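Local coordinates for protein 2'-5' RNA Ligase (Thermus thermophilus, PDB 1IUH) that belongs to the LigT-like branch of the 2H phosphoesterase superfamily and is named as a 2'-5' RNA ligase, at residues F98-V109 with G122-H130. Sequence-based numbering, arbitrary orientation.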
loop_
_atom_site.group_PDB
_atom_site.type_symbol
_atom_site.label_atom_id
_atom_site.label_comp_id
_atom_site.label_asym_id
_atom_site.label_seq_id
_atom_site.Cartn_x
_atom_site.Cartn_y
_atom_site.Cartn_z
ATOM N N PHE A 98 0.039 7.819 -8.137
ATOM C CA PHE A 98 0.372 6.518 -7.584
ATOM C C PHE A 98 1.052 5.704 -8.644
ATOM O O PHE A 98 2.037 5.016 -8.368
ATOM C CB PHE A 98 -0.848 5.707 -7.114
ATOM C CG PHE A 98 -1.586 6.318 -5.980
ATOM C CD1 PHE A 98 -2.979 6.474 -6.057
ATOM C CD2 PHE A 98 -0.892 6.784 -4.827
ATOM C CE1 PHE A 98 -3.685 7.089 -4.997
ATOM C CE2 PHE A 98 -1.592 7.407 -3.756
ATOM C CZ PHE A 98 -3.001 7.561 -3.836
ATOM N N LEU A 99 0.533 5.767 -9.861
ATOM C CA LEU A 99 1.112 4.963 -10.922
ATOM C C LEU A 99 2.495 5.483 -11.231
ATOM O O LEU A 99 3.402 4.688 -11.396
ATOM C CB LEU A 99 0.240 4.965 -12.190
ATOM C CG LEU A 99 -1.257 4.536 -12.307
ATOM C CD1 LEU A 99 -1.789 3.734 -11.113
ATOM C CD2 LEU A 99 -2.125 5.788 -12.479
ATOM N N ARG A 100 2.672 6.801 -11.288
ATOM C CA ARG A 100 4.012 7.373 -11.564
ATOM C C ARG A 100 5.046 6.944 -10.475
ATOM O O ARG A 100 6.160 6.479 -10.778
ATOM C CB ARG A 100 3.965 8.917 -11.711
ATOM C CG ARG A 100 3.221 9.426 -12.959
ATOM C CD ARG A 100 3.062 10.938 -12.972
ATOM N NE ARG A 100 4.333 11.652 -13.084
ATOM C CZ ARG A 100 5.061 11.799 -14.212
ATOM N NH1 ARG A 100 4.661 11.309 -15.382
ATOM N NH2 ARG A 100 6.252 12.381 -14.171
ATOM N N LEU A 101 4.684 7.043 -9.211
ATOM C CA LEU A 101 5.641 6.569 -8.199
ATOM C C LEU A 101 5.891 5.046 -8.308
ATOM O O LEU A 101 7.005 4.573 -8.133
ATOM C CB LEU A 101 5.165 6.916 -6.778
ATOM C CG LEU A 101 5.133 8.413 -6.456
ATOM C CD1 LEU A 101 4.585 8.608 -5.009
ATOM C CD2 LEU A 101 6.525 9.015 -6.637
ATOM N N ALA A 102 4.861 4.274 -8.602
ATOM C CA ALA A 102 5.054 2.835 -8.722
ATOM C C ALA A 102 6.038 2.511 -9.883
ATOM O O ALA A 102 6.897 1.622 -9.760
ATOM C CB ALA A 102 3.662 2.127 -8.947
ATOM N N GLU A 103 5.917 3.236 -10.999
ATOM C CA GLU A 103 6.779 2.997 -12.160
ATOM C C GLU A 103 8.214 3.391 -11.843
ATOM O O GLU A 103 9.174 2.667 -12.162
ATOM C CB GLU A 103 6.292 3.816 -13.359
ATOM C CG GLU A 103 5.263 3.115 -14.227
ATOM C CD GLU A 103 4.395 4.097 -15.090
ATOM O OE1 GLU A 103 4.768 5.312 -15.224
ATOM O OE2 GLU A 103 3.339 3.628 -15.638
ATOM N N GLY A 104 8.332 4.564 -11.211
ATOM C CA GLY A 104 9.621 5.114 -10.841
ATOM C C GLY A 104 10.400 4.147 -9.978
ATOM O O GLY A 104 11.597 4.010 -10.174
ATOM N N LEU A 105 9.715 3.466 -9.059
ATOM C CA LEU A 105 10.376 2.534 -8.186
ATOM C C LEU A 105 10.666 1.207 -8.866
ATOM O O LEU A 105 11.686 0.605 -8.611
ATOM C CB LEU A 105 9.510 2.294 -6.927
ATOM C CG LEU A 105 9.191 3.454 -5.926
ATOM C CD1 LEU A 105 7.978 3.076 -5.066
ATOM C CD2 LEU A 105 10.337 3.750 -5.002
ATOM N N ARG A 106 9.772 0.728 -9.730
ATOM C CA ARG A 106 10.023 -0.569 -10.331
ATOM C C ARG A 106 11.270 -0.389 -11.194
ATOM O O ARG A 106 12.100 -1.312 -11.309
ATOM C CB ARG A 106 8.813 -1.059 -11.179
ATOM C CG ARG A 106 7.581 -1.395 -10.334
ATOM C CD ARG A 106 6.302 -1.853 -11.060
ATOM N NE ARG A 106 5.419 -2.537 -10.082
ATOM C CZ ARG A 106 4.786 -1.946 -9.035
ATOM N NH1 ARG A 106 4.909 -0.647 -8.831
ATOM N NH2 ARG A 106 4.084 -2.653 -8.134
ATOM N N ALA A 107 11.406 0.813 -11.749
ATOM C CA ALA A 107 12.521 1.154 -12.621
ATOM C C ALA A 107 13.870 1.155 -11.907
ATOM O O ALA A 107 14.866 0.590 -12.401
ATOM C CB ALA A 107 12.251 2.518 -13.236
ATOM N N GLY A 108 13.871 1.789 -10.734
ATOM C CA GLY A 108 15.044 1.901 -9.902
ATOM C C GLY A 108 15.489 0.544 -9.398
ATOM O O GLY A 108 16.701 0.247 -9.345
ATOM N N VAL A 109 14.513 -0.270 -9.021
ATOM C CA VAL A 109 14.764 -1.611 -8.525
ATOM C C VAL A 109 15.278 -2.460 -9.650
ATOM O O VAL A 109 16.104 -3.310 -9.436
ATOM C CB VAL A 109 13.473 -2.287 -7.916
ATOM C CG1 VAL A 109 13.756 -3.703 -7.576
ATOM C CG2 VAL A 109 13.014 -1.545 -6.684
ATOM N N GLY A 122 5.330 -11.356 -6.322
ATOM C CA GLY A 122 4.309 -10.558 -6.943
ATOM C C GLY A 122 4.798 -9.437 -7.803
ATOM O O GLY A 122 4.080 -8.483 -8.006
ATOM N N TRP A 123 5.999 -9.558 -8.333
ATOM C CA TRP A 123 6.591 -8.520 -9.156
ATOM C C TRP A 123 5.905 -8.268 -10.490
ATOM O O TRP A 123 5.976 -7.197 -11.047
ATOM C CB TRP A 123 8.067 -8.894 -9.405
ATOM C CG TRP A 123 8.811 -7.956 -10.377
ATOM C CD1 TRP A 123 8.960 -8.117 -11.721
ATOM C CD2 TRP A 123 9.457 -6.710 -10.053
ATOM N NE1 TRP A 123 9.647 -7.052 -12.256
ATOM C CE2 TRP A 123 9.965 -6.180 -11.247
ATOM C CE3 TRP A 123 9.657 -6.006 -8.863
ATOM C CZ2 TRP A 123 10.661 -4.995 -11.287
ATOM C CZ3 TRP A 123 10.346 -4.830 -8.900
ATOM C CH2 TRP A 123 10.845 -4.340 -10.100
ATOM N N ASP A 124 5.246 -9.304 -10.971
ATOM C CA ASP A 124 4.599 -9.379 -12.255
ATOM C C ASP A 124 3.164 -8.862 -12.228
ATOM O O ASP A 124 2.581 -8.607 -13.274
ATOM C CB ASP A 124 4.690 -10.870 -12.667
ATOM C CG ASP A 124 5.900 -11.616 -11.918
ATOM O OD1 ASP A 124 7.033 -11.656 -12.484
ATOM O OD2 ASP A 124 5.734 -12.113 -10.751
ATOM N N LYS A 125 2.606 -8.707 -11.029
ATOM C CA LYS A 125 1.263 -8.208 -10.873
ATOM C C LYS A 125 1.281 -6.776 -11.318
ATOM O O LYS A 125 2.257 -6.047 -11.115
ATOM C CB LYS A 125 0.810 -8.238 -9.413
ATOM C CG LYS A 125 0.563 -9.623 -8.809
ATOM C CD LYS A 125 -0.081 -9.474 -7.434
ATOM C CE LYS A 125 0.059 -10.746 -6.537
ATOM N NZ LYS A 125 -0.013 -10.412 -5.038
ATOM N N PRO A 126 0.219 -6.368 -11.999
ATOM C CA PRO A 126 -0.001 -5.017 -12.521
ATOM C C PRO A 126 -0.430 -4.209 -11.322
ATOM O O PRO A 126 -1.279 -4.631 -10.573
ATOM C CB PRO A 126 -1.167 -5.202 -13.487
ATOM C CG PRO A 126 -0.984 -6.596 -13.978
ATOM C CD PRO A 126 -0.676 -7.334 -12.677
ATOM N N PHE A 127 0.152 -3.041 -11.164
ATOM C CA PHE A 127 -0.178 -2.184 -10.050
ATOM C C PHE A 127 -1.660 -1.754 -10.041
ATOM O O PHE A 127 -2.185 -1.259 -11.024
ATOM C CB PHE A 127 0.737 -0.958 -10.074
ATOM C CG PHE A 127 0.376 0.075 -9.089
ATOM C CD1 PHE A 127 0.444 -0.186 -7.740
ATOM C CD2 PHE A 127 -0.033 1.312 -9.493
ATOM C CE1 PHE A 127 0.106 0.796 -6.788
ATOM C CE2 PHE A 127 -0.377 2.311 -8.526
ATOM C CZ PHE A 127 -0.299 2.030 -7.178
ATOM N N LYS A 128 -2.301 -1.941 -8.898
ATOM C CA LYS A 128 -3.684 -1.574 -8.674
ATOM C C LYS A 128 -3.755 -0.689 -7.414
ATOM O O LYS A 128 -3.726 -1.220 -6.297
ATOM C CB LYS A 128 -4.492 -2.818 -8.383
ATOM C CG LYS A 128 -5.627 -3.008 -9.281
ATOM C CD LYS A 128 -5.310 -4.130 -10.237
ATOM C CE LYS A 128 -6.321 -4.137 -11.361
ATOM N NZ LYS A 128 -6.221 -5.444 -12.032
ATOM N N PRO A 129 -3.897 0.641 -7.551
ATOM C CA PRO A 129 -3.947 1.386 -6.276
ATOM C C PRO A 129 -5.118 0.962 -5.340
ATOM O O PRO A 129 -6.256 1.422 -5.517
ATOM C CB PRO A 129 -4.020 2.856 -6.726
ATOM C CG PRO A 129 -4.768 2.770 -8.054
ATOM C CD PRO A 129 -4.334 1.439 -8.702
ATOM N N HIS A 130 -4.800 0.088 -4.370
ATOM C CA HIS A 130 -5.739 -0.506 -3.390
ATOM C C HIS A 130 -5.269 -0.266 -1.919
ATOM O O HIS A 130 -4.067 -0.187 -1.678
ATOM C CB HIS A 130 -5.820 -2.045 -3.626
ATOM C CG HIS A 130 -6.438 -2.464 -4.937
ATOM N ND1 HIS A 130 -6.547 -3.790 -5.310
ATOM C CD2 HIS A 130 -7.019 -1.744 -5.937
ATOM C CE1 HIS A 130 -7.168 -3.868 -6.477
ATOM N NE2 HIS A 130 -7.466 -2.644 -6.880
#
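Phe127 lays one ring face on helix 96-113 and turns part of its rim to it, meeting three residues of the helix, Phe98, Leu99 and Ala102. Over that face sits the methyl group of Ala102, a CH-pi contact in which Ala102 CB lies 3.9 Å from the centroid of the Phe127 ring and only 13° off the normal. At the rim, Leu99 CD1 meets Phe127 CE2 near the ring plane, the two side chains crossing at about a right angle, while Phe98 CB meets the adjoining part of the rim, 3.7 Å from Phe127 CE2. The phenylalanine points inward because its CG is anti to the backbone N (chi1 172°); its other face is backed by the Pro129 backbone N.

A second aromatic docks further along the helix. Trp123 brings the far edge of its indole to the backbone of Arg106, with Trp123 CH2 3.5 Å from Arg106 O, which lies near the ring plane, and Val109 CG1 packs 3.8 Å from Trp123 CZ3. At the other end, Pro129 CB rests against Phe98 CD1. The loop meets the helix mainly through apolar side chains and the flank of Arg106; no hydrogen bond passes between the two segments. In this LigT-like fold of the 2H phosphoesterase clan, the loop links helix 96-113 to strand 130-136, whose histidine follows Pro129 directly.

Between the two aromatics runs Arg106, extended from CG to NE, its guanidinium placing one face over Phe127 CB. Arg106 NH1 donates a hydrogen bond to Ala102 O at 3.2 Å, tilted well above the carbonyl plane and on the opposite face from the helical Arg106 N, and also hydrogen-bonds to Leu42 O. Gly122 to Lys125 form a type I turn that carries Trp123. Val109 also touches Leu43 and Leu45 of strand 39-47, and the Phe98 ring meets that of Phe70 edge-to-face.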